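Local coordinates for butyryl-CoA dehydrogenase (Marinomonas mediterranea, PDB 6CXT), which belongs to the acyl-CoA dehydrogenase family of flavoproteins and binds flavin-adenine dinucleotide together with a second ligand, FK4, at residues 233-236 against 237-241; 12-15 against 16-19; 273-276 against 277-280; 186-190 against 191-195. All blocks are in the same frame, centred on the assembly; numbering follows the deposited sequence.

Interaction 1: 233-236 against 237-241. With FK4 (S-[2-({N-[(2R)-2-hydroxy-4-{[(R)-hydroxy(oxo)-lambda~5~-phosphanyl]oxy}-3,3-dimethylbutanoyl]-beta-alanyl}amino)ethyl] 1H-pyrrole-2-carbothioate), chain C.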
loop_
_atom_site.group_PDB
_atom_site.type_symbol
_atom_site.label_atom_id
_atom_site.label_comp_id
_atom_site.label_asym_id
_atom_site.label_seq_id
_atom_site.Cartn_x
_atom_site.Cartn_y
_atom_site.Cartn_z
ATOM N N ARG B 233 -8.578 31.548 -14.526
ATOM C CA ARG B 233 -8.779 31.803 -13.102
ATOM C C ARG B 233 -10.200 31.613 -12.627
ATOM O O ARG B 233 -10.445 31.188 -11.485
ATOM C CB ARG B 233 -8.177 33.162 -12.679
ATOM C CG ARG B 233 -6.654 33.169 -12.891
ATOM C CD ARG B 233 -5.954 34.492 -12.565
ATOM N NE ARG B 233 -5.992 34.781 -11.140
ATOM C CZ ARG B 233 -5.134 34.323 -10.223
ATOM N NH1 ARG B 233 -4.091 33.537 -10.543
ATOM N NH2 ARG B 233 -5.321 34.692 -8.957
ATOM N N ILE B 234 -11.167 31.897 -13.486
ATOM C CA ILE B 234 -12.546 31.564 -13.166
ATOM C C ILE B 234 -12.705 30.014 -13.128
ATOM O O ILE B 234 -13.405 29.499 -12.265
ATOM C CB ILE B 234 -13.535 32.194 -14.196
ATOM C CG1 ILE B 234 -13.558 33.725 -13.943
ATOM C CG2 ILE B 234 -14.969 31.624 -14.028
ATOM C CD1 ILE B 234 -14.400 34.526 -14.912
ATOM N N PHE B 235 -12.078 29.333 -14.072
ATOM C CA PHE B 235 -12.130 27.868 -14.055
ATOM C C PHE B 235 -11.496 27.344 -12.735
ATOM O O PHE B 235 -12.106 26.555 -12.002
ATOM C CB PHE B 235 -11.434 27.250 -15.227
ATOM C CG PHE B 235 -11.520 25.750 -15.180
ATOM C CD1 PHE B 235 -12.794 25.122 -15.304
ATOM C CD2 PHE B 235 -10.384 24.973 -14.864
ATOM C CE1 PHE B 235 -12.915 23.730 -15.176
ATOM C CE2 PHE B 235 -10.507 23.572 -14.760
ATOM C CZ PHE B 235 -11.761 22.968 -14.920
ATOM N N ALA B 236 -10.298 27.844 -12.396
ATOM C CA ALA B 236 -9.702 27.481 -11.099
ATOM C C ALA B 236 -10.657 27.745 -9.944
ATOM O O ALA B 236 -10.767 26.918 -9.013
ATOM C CB ALA B 236 -8.341 28.158 -10.881
ATOM N N ALA B 237 -11.390 28.854 -9.965
ATOM C CA ALA B 237 -12.280 29.136 -8.855
ATOM C C ALA B 237 -13.482 28.181 -8.810
ATOM O O ALA B 237 -14.004 27.818 -7.740
ATOM C CB ALA B 237 -12.789 30.578 -8.910
ATOM N N SER B 238 -13.905 27.754 -9.976
ATOM C CA SER B 238 -15.063 26.840 -10.050
ATOM C C SER B 238 -14.606 25.420 -9.574
ATOM O O SER B 238 -15.341 24.755 -8.891
ATOM C CB SER B 238 -15.617 26.877 -11.458
ATOM O OG SER B 238 -15.545 25.697 -12.188
ATOM N N MET B 239 -13.406 25.014 -9.959
ATOM C CA MET B 239 -12.804 23.742 -9.451
ATOM C C MET B 239 -12.561 23.821 -7.944
ATOM O O MET B 239 -12.692 22.829 -7.247
ATOM C CB MET B 239 -11.533 23.406 -10.179
ATOM C CG MET B 239 -11.727 22.881 -11.575
ATOM S SD MET B 239 -12.928 21.488 -11.634
ATOM C CE MET B 239 -14.444 22.315 -12.204
ATOM N N ASP B 240 -12.263 25.005 -7.422
ATOM C CA ASP B 240 -12.168 25.112 -5.966
ATOM C C ASP B 240 -13.492 24.792 -5.298
ATOM O O ASP B 240 -13.535 24.094 -4.275
ATOM C CB ASP B 240 -11.587 26.447 -5.529
ATOM C CG ASP B 240 -11.067 26.403 -4.117
ATOM O OD1 ASP B 240 -10.082 25.650 -3.864
ATOM O OD2 ASP B 240 -11.643 27.099 -3.259
ATOM N N TRP B 241 -14.594 25.248 -5.892
ATOM C CA TRP B 241 -15.905 24.898 -5.409
ATOM C C TRP B 241 -16.224 23.401 -5.614
ATOM O O TRP B 241 -16.752 22.750 -4.709
ATOM C CB TRP B 241 -17.015 25.723 -6.136
ATOM C CG TRP B 241 -17.173 27.094 -5.528
ATOM C CD1 TRP B 241 -16.744 28.308 -6.059
ATOM C CD2 TRP B 241 -17.801 27.392 -4.293
ATOM N NE1 TRP B 241 -17.059 29.332 -5.198
ATOM C CE2 TRP B 241 -17.720 28.812 -4.113
ATOM C CE3 TRP B 241 -18.420 26.612 -3.303
ATOM C CZ2 TRP B 241 -18.186 29.435 -2.974
ATOM C CZ3 TRP B 241 -18.921 27.233 -2.201
ATOM C CH2 TRP B 241 -18.818 28.654 -2.045
HETATM O O01 FK4 C . -4.779 26.396 -10.374
HETATM P P02 FK4 C . -4.402 26.566 -11.883
HETATM O O03 FK4 C . -4.386 25.263 -12.758
HETATM C C04 FK4 C . -3.938 24.068 -12.186
HETATM C C05 FK4 C . -3.375 23.071 -13.153
HETATM C C06 FK4 C . -2.982 21.805 -12.346
HETATM C C07 FK4 C . -2.137 23.716 -13.832
HETATM C C08 FK4 C . -4.382 22.731 -14.283
HETATM O O09 FK4 C . -3.782 22.068 -15.369
HETATM C C10 FK4 C . -5.621 21.960 -13.784
HETATM N N11 FK4 C . -5.777 20.653 -14.406
HETATM C C12 FK4 C . -6.872 19.847 -13.998
HETATM C C13 FK4 C . -8.116 20.073 -14.885
HETATM C C14 FK4 C . -9.376 19.774 -14.191
HETATM N N15 FK4 C . -10.368 19.410 -15.109
HETATM C C16 FK4 C . -11.728 19.158 -14.631
HETATM C C17 FK4 C . -12.778 19.461 -15.717
HETATM S S18 FK4 C . -14.410 19.639 -15.054
HETATM C C19 FK4 C . -14.720 18.026 -14.334
HETATM C C20 FK4 C . -16.149 18.064 -13.962
HETATM C C21 FK4 C . -16.964 17.014 -13.602
HETATM C C22 FK4 C . -18.218 17.593 -13.314
HETATM C C23 FK4 C . -18.132 18.992 -13.520
HETATM N N24 FK4 C . -16.876 19.301 -13.906
HETATM O O25 FK4 C . -14.001 17.060 -14.674
HETATM O O26 FK4 C . -9.553 19.873 -12.979
HETATM O O27 FK4 C . -6.424 22.353 -12.871
HETATM O O28 FK4 C . -5.386 27.510 -12.491
#

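Interaction 2: 12-15 against 16-19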
loop_
_atom_site.group_PDB
_atom_site.type_symbol
_atom_site.label_atom_id
_atom_site.label_comp_id
_atom_site.label_asym_id
_atom_site.label_seq_id
_atom_site.Cartn_x
_atom_site.Cartn_y
_atom_site.Cartn_z
ATOM N N LEU B 12 -30.803 19.932 9.579
ATOM C CA LEU B 12 -30.668 19.870 8.133
ATOM C C LEU B 12 -30.031 18.549 7.701
ATOM O O LEU B 12 -30.441 17.947 6.710
ATOM C CB LEU B 12 -29.844 21.055 7.645
ATOM C CG LEU B 12 -30.592 22.397 7.696
ATOM C CD1 LEU B 12 -29.601 23.545 7.795
ATOM C CD2 LEU B 12 -31.517 22.553 6.494
ATOM N N PHE B 13 -29.028 18.093 8.455
ATOM C CA PHE B 13 -28.390 16.826 8.141
ATOM C C PHE B 13 -29.377 15.684 8.282
ATOM O O PHE B 13 -29.489 14.814 7.403
ATOM C CB PHE B 13 -27.189 16.625 9.050
ATOM C CG PHE B 13 -26.404 15.372 8.758
ATOM C CD1 PHE B 13 -25.605 15.267 7.585
ATOM C CD2 PHE B 13 -26.400 14.314 9.667
ATOM C CE1 PHE B 13 -24.840 14.127 7.363
ATOM C CE2 PHE B 13 -25.630 13.141 9.434
ATOM C CZ PHE B 13 -24.862 13.048 8.287
ATOM N N GLU B 14 -30.138 15.680 9.367
ATOM C CA GLU B 14 -31.135 14.616 9.532
ATOM C C GLU B 14 -32.176 14.677 8.424
ATOM O O GLU B 14 -32.634 13.631 7.947
ATOM C CB GLU B 14 -31.834 14.706 10.899
ATOM C CG GLU B 14 -30.957 14.280 12.084
ATOM C CD GLU B 14 -30.269 12.923 11.892
ATOM O OE1 GLU B 14 -29.027 12.849 12.129
ATOM O OE2 GLU B 14 -30.964 11.935 11.506
ATOM N N HIS B 15 -32.523 15.895 8.007
ATOM C CA HIS B 15 -33.503 16.096 6.909
ATOM C C HIS B 15 -32.957 15.455 5.603
ATOM O O HIS B 15 -33.651 14.657 4.942
ATOM C CB HIS B 15 -33.848 17.607 6.799
ATOM C CG HIS B 15 -34.875 17.951 5.757
ATOM N ND1 HIS B 15 -36.050 17.242 5.582
ATOM C CD2 HIS B 15 -34.910 18.961 4.845
ATOM C CE1 HIS B 15 -36.748 17.782 4.593
ATOM N NE2 HIS B 15 -36.087 18.833 4.139
ATOM N N ALA B 16 -31.681 15.736 5.292
ATOM C CA ALA B 16 -30.985 15.064 4.166
ATOM C C ALA B 16 -30.971 13.549 4.261
ATOM O O ALA B 16 -31.201 12.856 3.263
ATOM C CB ALA B 16 -29.572 15.598 4.014
ATOM N N LEU B 17 -30.667 13.016 5.448
ATOM C CA LEU B 17 -30.713 11.553 5.647
ATOM C C LEU B 17 -32.079 10.942 5.414
ATOM O O LEU B 17 -32.206 9.861 4.822
ATOM C CB LEU B 17 -30.211 11.147 7.037
ATOM C CG LEU B 17 -28.715 11.315 7.317
ATOM C CD1 LEU B 17 -28.449 10.944 8.774
ATOM C CD2 LEU B 17 -27.831 10.512 6.375
ATOM N N ARG B 18 -33.122 11.621 5.879
ATOM C CA ARG B 18 -34.477 11.136 5.638
ATOM C C ARG B 18 -34.895 11.261 4.165
ATOM O O ARG B 18 -35.597 10.409 3.648
ATOM C CB ARG B 18 -35.473 11.899 6.526
ATOM C CG ARG B 18 -35.363 11.651 8.035
ATOM C CD ARG B 18 -36.192 12.672 8.861
ATOM N NE ARG B 18 -37.253 13.344 8.071
ATOM C CZ ARG B 18 -37.386 14.672 7.874
ATOM N NH1 ARG B 18 -36.546 15.544 8.442
ATOM N NH2 ARG B 18 -38.391 15.135 7.118
ATOM N N PHE B 19 -34.452 12.310 3.484
ATOM C CA PHE B 19 -34.826 12.521 2.083
ATOM C C PHE B 19 -34.424 11.387 1.138
ATOM O O PHE B 19 -35.218 11.032 0.289
ATOM C CB PHE B 19 -34.364 13.872 1.570
ATOM C CG PHE B 19 -34.730 14.132 0.143
ATOM C CD1 PHE B 19 -36.019 14.589 -0.193
ATOM C CD2 PHE B 19 -33.792 13.920 -0.879
ATOM C CE1 PHE B 19 -36.354 14.816 -1.531
ATOM C CE2 PHE B 19 -34.135 14.137 -2.214
ATOM C CZ PHE B 19 -35.403 14.598 -2.530
#

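Interaction 3: 273-276 against 277-280. With FAD (flavin-adenine dinucleotide), chain D.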
loop_
_atom_site.group_PDB
_atom_site.type_symbol
_atom_site.label_atom_id
_atom_site.label_comp_id
_atom_site.label_asym_id
_atom_site.label_seq_id
_atom_site.Cartn_x
_atom_site.Cartn_y
_atom_site.Cartn_z
ATOM N N LYS B 273 -19.163 -19.084 13.103
ATOM C CA LYS B 273 -18.911 -17.744 13.654
ATOM C C LYS B 273 -19.267 -16.648 12.638
ATOM O O LYS B 273 -19.202 -16.903 11.455
ATOM C CB LYS B 273 -17.464 -17.603 14.127
ATOM C CG LYS B 273 -16.409 -17.895 13.073
ATOM C CD LYS B 273 -15.179 -18.529 13.699
ATOM C CE LYS B 273 -14.099 -17.504 13.957
ATOM N NZ LYS B 273 -13.009 -18.129 14.752
ATOM N N THR B 274 -19.603 -15.449 13.092
ATOM C CA THR B 274 -19.762 -14.326 12.168
ATOM C C THR B 274 -18.386 -14.020 11.518
ATOM O O THR B 274 -17.333 -14.216 12.136
ATOM C CB THR B 274 -20.299 -13.102 12.880
ATOM O OG1 THR B 274 -19.412 -12.755 13.971
ATOM C CG2 THR B 274 -21.691 -13.452 13.431
ATOM N N ILE B 275 -18.392 -13.552 10.275
ATOM C CA ILE B 275 -17.106 -13.313 9.584
ATOM C C ILE B 275 -16.352 -12.167 10.248
ATOM O O ILE B 275 -15.120 -12.034 10.063
ATOM C CB ILE B 275 -17.313 -13.065 8.068
ATOM C CG1 ILE B 275 -18.252 -11.849 7.823
ATOM C CG2 ILE B 275 -17.808 -14.372 7.421
ATOM C CD1 ILE B 275 -18.292 -11.412 6.330
ATOM N N SER B 276 -17.065 -11.358 11.010
ATOM C CA SER B 276 -16.462 -10.303 11.891
ATOM C C SER B 276 -15.416 -10.856 12.843
ATOM O O SER B 276 -14.590 -10.115 13.363
ATOM C CB SER B 276 -17.522 -9.537 12.696
ATOM O OG SER B 276 -18.046 -10.426 13.703
ATOM N N ARG B 277 -15.448 -12.171 13.071
ATOM C CA ARG B 277 -14.489 -12.754 13.987
ATOM C C ARG B 277 -13.147 -13.043 13.303
ATOM O O ARG B 277 -12.180 -13.388 13.970
ATOM C CB ARG B 277 -15.076 -14.056 14.578
ATOM C CG ARG B 277 -16.140 -13.818 15.644
ATOM C CD ARG B 277 -15.438 -13.260 16.887
ATOM N NE ARG B 277 -16.312 -13.053 18.035
ATOM C CZ ARG B 277 -16.772 -14.006 18.868
ATOM N NH1 ARG B 277 -16.467 -15.294 18.703
ATOM N NH2 ARG B 277 -17.555 -13.642 19.890
ATOM N N PHE B 278 -13.078 -12.925 11.975
ATOM C CA PHE B 278 -11.778 -13.088 11.313
ATOM C C PHE B 278 -11.155 -11.713 11.192
ATOM O O PHE B 278 -11.773 -10.819 10.586
ATOM C CB PHE B 278 -11.972 -13.698 9.913
ATOM C CG PHE B 278 -12.657 -15.037 9.958
ATOM C CD1 PHE B 278 -12.034 -16.128 10.576
ATOM C CD2 PHE B 278 -13.931 -15.208 9.372
ATOM C CE1 PHE B 278 -12.686 -17.377 10.632
ATOM C CE2 PHE B 278 -14.592 -16.457 9.424
ATOM C CZ PHE B 278 -13.961 -17.530 10.060
ATOM N N GLN B 279 -9.925 -11.560 11.681
ATOM C CA GLN B 279 -9.265 -10.218 11.581
ATOM C C GLN B 279 -8.999 -9.805 10.137
ATOM O O GLN B 279 -8.957 -8.625 9.864
ATOM C CB GLN B 279 -7.955 -10.162 12.407
ATOM C CG GLN B 279 -8.293 -10.157 13.879
ATOM C CD GLN B 279 -7.070 -10.181 14.771
ATOM O OE1 GLN B 279 -7.156 -9.725 15.931
ATOM N NE2 GLN B 279 -5.942 -10.593 14.249
ATOM N N ALA B 280 -8.865 -10.750 9.213
ATOM C CA ALA B 280 -8.748 -10.368 7.785
ATOM C C ALA B 280 -9.957 -9.555 7.329
ATOM O O ALA B 280 -9.840 -8.621 6.482
ATOM C CB ALA B 280 -8.542 -11.600 6.889
HETATM P PA FAD D . -17.886 -15.625 2.437
HETATM O O1A FAD D . -17.210 -16.978 2.541
HETATM O O2A FAD D . -19.212 -15.268 3.088
HETATM O O5B FAD D . -16.770 -14.500 2.805
HETATM C C5B FAD D . -17.110 -13.109 3.011
HETATM C C4B FAD D . -15.816 -12.453 3.536
HETATM O O4B FAD D . -15.389 -13.115 4.753
HETATM C C3B FAD D . -14.683 -12.589 2.525
HETATM O O3B FAD D . -13.913 -11.392 2.694
HETATM C C2B FAD D . -13.864 -13.770 3.092
HETATM O O2B FAD D . -12.484 -13.796 2.649
HETATM C C1B FAD D . -14.057 -13.583 4.627
HETATM N N9A FAD D . -13.795 -14.873 5.299
HETATM C C8A FAD D . -14.574 -15.988 5.285
HETATM N N7A FAD D . -13.930 -17.017 5.941
HETATM C C5A FAD D . -12.718 -16.555 6.357
HETATM C C6A FAD D . -11.544 -17.076 7.106
HETATM N N6A FAD D . -11.484 -18.383 7.547
HETATM N N1A FAD D . -10.499 -16.219 7.310
HETATM C C2A FAD D . -10.490 -14.915 6.868
HETATM N N3A FAD D . -11.543 -14.387 6.204
HETATM C C4A FAD D . -12.646 -15.134 5.921
HETATM N N1 FAD D . -18.587 -21.498 -6.444
HETATM C C2 FAD D . -18.767 -22.757 -6.985
HETATM O O2 FAD D . -19.051 -23.675 -6.167
HETATM N N3 FAD D . -18.668 -23.031 -8.318
HETATM C C4 FAD D . -18.440 -22.049 -9.212
HETATM O O4 FAD D . -18.364 -22.317 -10.412
HETATM C C4X FAD D . -18.247 -20.646 -8.706
HETATM N N5 FAD D . -18.042 -19.590 -9.525
HETATM C C5X FAD D . -17.936 -18.310 -9.071
HETATM C C6 FAD D . -17.731 -17.273 -10.020
HETATM C C7 FAD D . -17.639 -15.939 -9.571
HETATM C C7M FAD D . -17.460 -14.841 -10.589
HETATM C C8 FAD D . -17.743 -15.626 -8.136
HETATM C C8M FAD D . -17.627 -14.217 -7.656
HETATM C C9 FAD D . -17.913 -16.654 -7.184
HETATM C C9A FAD D . -18.007 -17.993 -7.626
HETATM N N10 FAD D . -18.214 -19.078 -6.714
HETATM C C10 FAD D . -18.340 -20.409 -7.243
HETATM C "C1'" FAD D . -18.335 -18.857 -5.280
HETATM C "C2'" FAD D . -16.938 -18.535 -4.699
HETATM O "O2'" FAD D . -16.052 -19.667 -4.660
HETATM C "C3'" FAD D . -17.129 -17.864 -3.348
HETATM O "O3'" FAD D . -17.754 -16.591 -3.611
HETATM C "C4'" FAD D . -15.911 -17.747 -2.415
HETATM O "O4'" FAD D . -15.497 -19.074 -1.955
HETATM C "C5'" FAD D . -16.234 -16.888 -1.185
HETATM O "O5'" FAD D . -17.442 -17.389 -0.599
HETATM P P FAD D . -18.597 -16.379 -0.247
HETATM O O1P FAD D . -19.750 -17.132 0.422
HETATM O O2P FAD D . -19.008 -15.523 -1.430
HETATM O O3P FAD D . -18.032 -15.356 0.852
HETATM O O HOH W 1 -11.182 -15.947 14.298
#

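Interaction 4: 186-190 against 191-195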
loop_
_atom_site.group_PDB
_atom_site.type_symbol
_atom_site.label_atom_id
_atom_site.label_comp_id
_atom_site.label_asym_id
_atom_site.label_seq_id
_atom_site.Cartn_x
_atom_site.Cartn_y
_atom_site.Cartn_z
ATOM N N VAL B 186 -23.312 29.473 -22.493
ATOM C CA VAL B 186 -23.795 29.272 -23.856
ATOM C C VAL B 186 -25.169 28.589 -23.752
ATOM O O VAL B 186 -25.237 27.413 -23.364
ATOM C CB VAL B 186 -22.824 28.452 -24.699
ATOM C CG1 VAL B 186 -23.343 28.243 -26.128
ATOM C CG2 VAL B 186 -21.448 29.106 -24.715
ATOM N N PRO B 187 -26.242 29.285 -24.086
ATOM C CA PRO B 187 -27.534 28.615 -24.027
ATOM C C PRO B 187 -27.631 27.454 -25.027
ATOM O O PRO B 187 -27.091 27.509 -26.089
ATOM C CB PRO B 187 -28.535 29.731 -24.331
ATOM C CG PRO B 187 -27.791 30.989 -24.128
ATOM C CD PRO B 187 -26.363 30.695 -24.441
ATOM N N ARG B 188 -28.308 26.394 -24.627
ATOM C CA ARG B 188 -28.515 25.215 -25.440
ATOM C C ARG B 188 -29.159 25.527 -26.806
ATOM O O ARG B 188 -28.792 24.947 -27.738
ATOM C CB ARG B 188 -29.353 24.188 -24.684
ATOM C CG ARG B 188 -29.580 22.857 -25.366
ATOM C CD ARG B 188 -28.336 22.143 -25.809
ATOM N NE ARG B 188 -28.581 20.803 -26.284
ATOM C CZ ARG B 188 -28.819 19.761 -25.519
ATOM N NH1 ARG B 188 -28.875 19.893 -24.224
ATOM N NH2 ARG B 188 -29.016 18.589 -26.069
ATOM N N ASN B 189 -30.093 26.461 -26.868
ATOM C CA ASN B 189 -30.755 26.823 -28.119
ATOM C C ASN B 189 -29.907 27.627 -29.128
ATOM O O ASN B 189 -30.369 27.973 -30.163
ATOM C CB ASN B 189 -32.117 27.464 -27.839
ATOM C CG ASN B 189 -33.081 26.511 -27.145
ATOM O OD1 ASN B 189 -32.785 25.366 -26.997
ATOM N ND2 ASN B 189 -34.209 27.006 -26.706
ATOM N N THR B 190 -28.669 27.912 -28.800
ATOM C CA THR B 190 -27.742 28.616 -29.714
ATOM C C THR B 190 -27.526 27.729 -30.958
ATOM O O THR B 190 -26.982 26.597 -30.851
ATOM C CB THR B 190 -26.383 28.945 -29.033
ATOM O OG1 THR B 190 -26.614 29.638 -27.800
ATOM C CG2 THR B 190 -25.458 29.731 -29.963
ATOM N N PRO B 191 -27.917 28.230 -32.176
ATOM C CA PRO B 191 -27.597 27.469 -33.351
ATOM C C PRO B 191 -26.141 27.139 -33.461
ATOM O O PRO B 191 -25.253 27.980 -33.236
ATOM C CB PRO B 191 -28.030 28.403 -34.516
ATOM C CG PRO B 191 -29.196 29.121 -33.922
ATOM C CD PRO B 191 -28.667 29.455 -32.534
ATOM N N GLY B 192 -25.881 25.895 -33.832
ATOM C CA GLY B 192 -24.503 25.444 -34.034
ATOM C C GLY B 192 -24.028 24.431 -32.942
ATOM O O GLY B 192 -22.984 23.798 -33.109
ATOM N N ILE B 193 -24.793 24.286 -31.864
ATOM C CA ILE B 193 -24.553 23.201 -30.848
ATOM C C ILE B 193 -25.070 21.833 -31.341
ATOM O O ILE B 193 -26.220 21.706 -31.790
ATOM C CB ILE B 193 -25.183 23.526 -29.487
ATOM C CG1 ILE B 193 -24.569 24.798 -28.929
ATOM C CG2 ILE B 193 -25.040 22.315 -28.505
ATOM C CD1 ILE B 193 -25.326 25.294 -27.716
ATOM N N SER B 194 -24.213 20.809 -31.278
ATOM C CA SER B 194 -24.673 19.418 -31.454
ATOM C C SER B 194 -24.062 18.583 -30.267
ATOM O O SER B 194 -23.023 18.976 -29.689
ATOM C CB SER B 194 -24.300 18.854 -32.794
ATOM O OG SER B 194 -22.913 19.017 -32.912
ATOM N N VAL B 195 -24.795 17.551 -29.865
ATOM C CA VAL B 195 -24.442 16.792 -28.674
ATOM C C VAL B 195 -24.521 15.322 -29.096
ATOM O O VAL B 195 -25.539 14.882 -29.696
ATOM C CB VAL B 195 -25.452 17.090 -27.550
ATOM C CG1 VAL B 195 -25.109 16.299 -26.257
ATOM C CG2 VAL B 195 -25.578 18.595 -27.257
#

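Interaction 1: 233-236 against 237-241
Phe235 and Met239 sit one turn apart on helix 231-245, joined by a nearly straight backbone bond from Met239 N to Phe235 O (2.9 Å, 172°); the N-H groups of Ala237, Ser238 and Asp240 also bind the carbonyls four residues earlier, but along distinctly less straight lines. With CG anti to its backbone N (chi1 -179°), Phe235 swings its ring forward along the helix, where the Met239 side chain crosses it. Met239 CG rides over one ring face, 3.3 Å from Phe235 CZ, and bends at chi2 and chi3 bring the methyl CE back to within 3.6 Å of Phe235 CE1. The sulfur completes a Met-aromatic contact, approaching obliquely at 4.6 Å from Met239 SD to the Phe235 ring centroid. This side of the helix forms part of the FK4 pocket. FK4 C17 lies at the edge of the Phe235 ring, 3.7 Å from CZ, while the Met239 methyl CE is 3.9 Å from the thioester sulfur S18. At the other end of the ligand, Ala236 CB comes within 3.4 Å of the phosphorus-bound O28. Tyr169 meets Phe235 edge-to-face, and Asp240 points its carboxylate to Lys306 and Asn312.

Interaction 2: 12-15 against 16-19
Phe13 and Leu17 form the apolar part of this contact on helix 7-19. A chi1 of -177° turns the Phe13 ring across the start of the next turn; there Leu17 crosses it at a slant. Leu17 CG stands 4.2 Å above the ring plane, offset toward the rim, and Leu17 CD1 approaches Phe13 CE2 to 3.6 Å. The same methyl also meets the carboxylate of Glu14, with Leu17 CD1 3.8 Å from Glu14 OE2, so one branch of the leucine touches both an aromatic ring and an acidic group.

The backbone bonds are those of a regular alpha helix: Ala16 N binds Leu12 O, Leu17 N binds Phe13 O, Arg18 N binds Glu14 O and Phe19 N binds His15 O, each at 2.9 Å. Beside one of these acceptors, Arg18 CG lies 3.4 Å from Glu14 O.

Among the polar side chains, Arg18 bends at chi3 to bring its guanidinium back beside His15. Arg18 NH1 lies at the imidazole edge, 3.4 Å from His15 ND1, and the two planes are 33° apart. Outside the segments, Lys69 makes a cation-pi contact with Phe13, and Phe44 meets the rings of both His15 and Phe19.

The helix is therefore amphipathic: Ala16 and Phe19 are buried against helices 35-44 and 64-77, whereas Glu14 and Arg18 are exposed. The nearby guanidinium would be expected to disfavour a positive charge on His15, and the contact itself is made by backbone bonds and the apolar packing of Phe13 on Leu17.

Interaction 3: 273-276 against 277-280
The adenine end of flavin-adenine dinucleotide is held here, where Ile275 and Phe278 meet in the turn leading from strand 273-274 into helix 279-306. Phe278, at the N-cap position, presents one ring face to the purine, whose C6A lies 3.5 Å above the ring plane and over its centre. Ile275 reaches the ribose, with CD1 3.7 Å from FAD O4B. Two backbone bonds of 3-10 type shape the turn: Arg277 N to Thr274 O and Phe278 N to Ile275 O, both 2.9 Å, the donors standing well above the carbonyl planes. Lys273 is bent at chi2 and chi3, which sets its CE 3.6 Å from both Arg277 CB and Phe278 CE1. Beyond it, Lys273 NZ donates to a water at 2.9 Å that in turn donates to Arg277 O. The polar ends of Thr274 and Arg277 turn to other chains: Thr274 OG1 binds Glu15 of the alpha/beta hydrolase fold protein, and Arg277 NE binds the C-terminal Leu380 of the third subunit. The Phe278 ring has no hydrogen-bonding group to offer, consistent with a hold on the purine through van der Waals contact and polarisability, and the Lys273 methylenes lie against the same ring.

Interaction 4: 186-190 against 191-195
Ile193, Thr190 and Pro191 carry the contact between two consecutive beta turns. Ile193 points back over the loop: with CG1 anti to its carbonyl carbon (chi1 -61°), its terminal CD1 tucks in beside the backbone, 3.3 Å from Pro187 O, and lies 3.9 Å from Val186 CG1. Thr190 closes the first, type I turn. Its OG1 stands beside its own backbone N, and the two reach Pro187 O from the same face of the carbonyl plane, OG1 at 2.8 Å and N at 3.2 Å, so one oxygen is gripped twice. Thr190 O then accepts a weak bond from Ile193 N (3.3 Å), closing the type II turn. Pro191 is its second residue, with phi held at -54° by the ring, and Gly192 is the third, with a positive phi of 110° at which a CB would be jammed against the preceding carbonyl. Farther along, one face of the Arg188 guanidinium lies over Val195, NH2 3.6 Å from CG2, while NH1 binds the carbonyls of Ser161 and Ala163. The loop links strand 181-187, whose Val186 packs on Val168 of strand 165-171, to strand 193-195, outermost in its antiparallel sheet within this chain, where Ile193 rests on Phe214 and Cys217 of strand 209-220.

Overall arrangement
Along the chain the order is interaction 2, interaction 4, interaction 1, interaction 3, and none touches another. Interaction 2 belongs to the helical N-terminal domain and interaction 4 to the strand-rich middle domain, while interactions 1 and 3 share the C-terminal domain, although their centres lie about 46 Å apart on opposite sides of the chain's centre. Interactions 1 and 4 are the closest pair by centres, about 24 Å. Helix 231-245 thus lines the FK4 pocket nearer the middle of the chain, whereas 273-280 lies far out, about 36 Å from the chain's centre, and meets the adenine end of a flavin-adenine dinucleotide that also binds the fourth subunit, so the C-terminal region serves two ligand sites and subunit association.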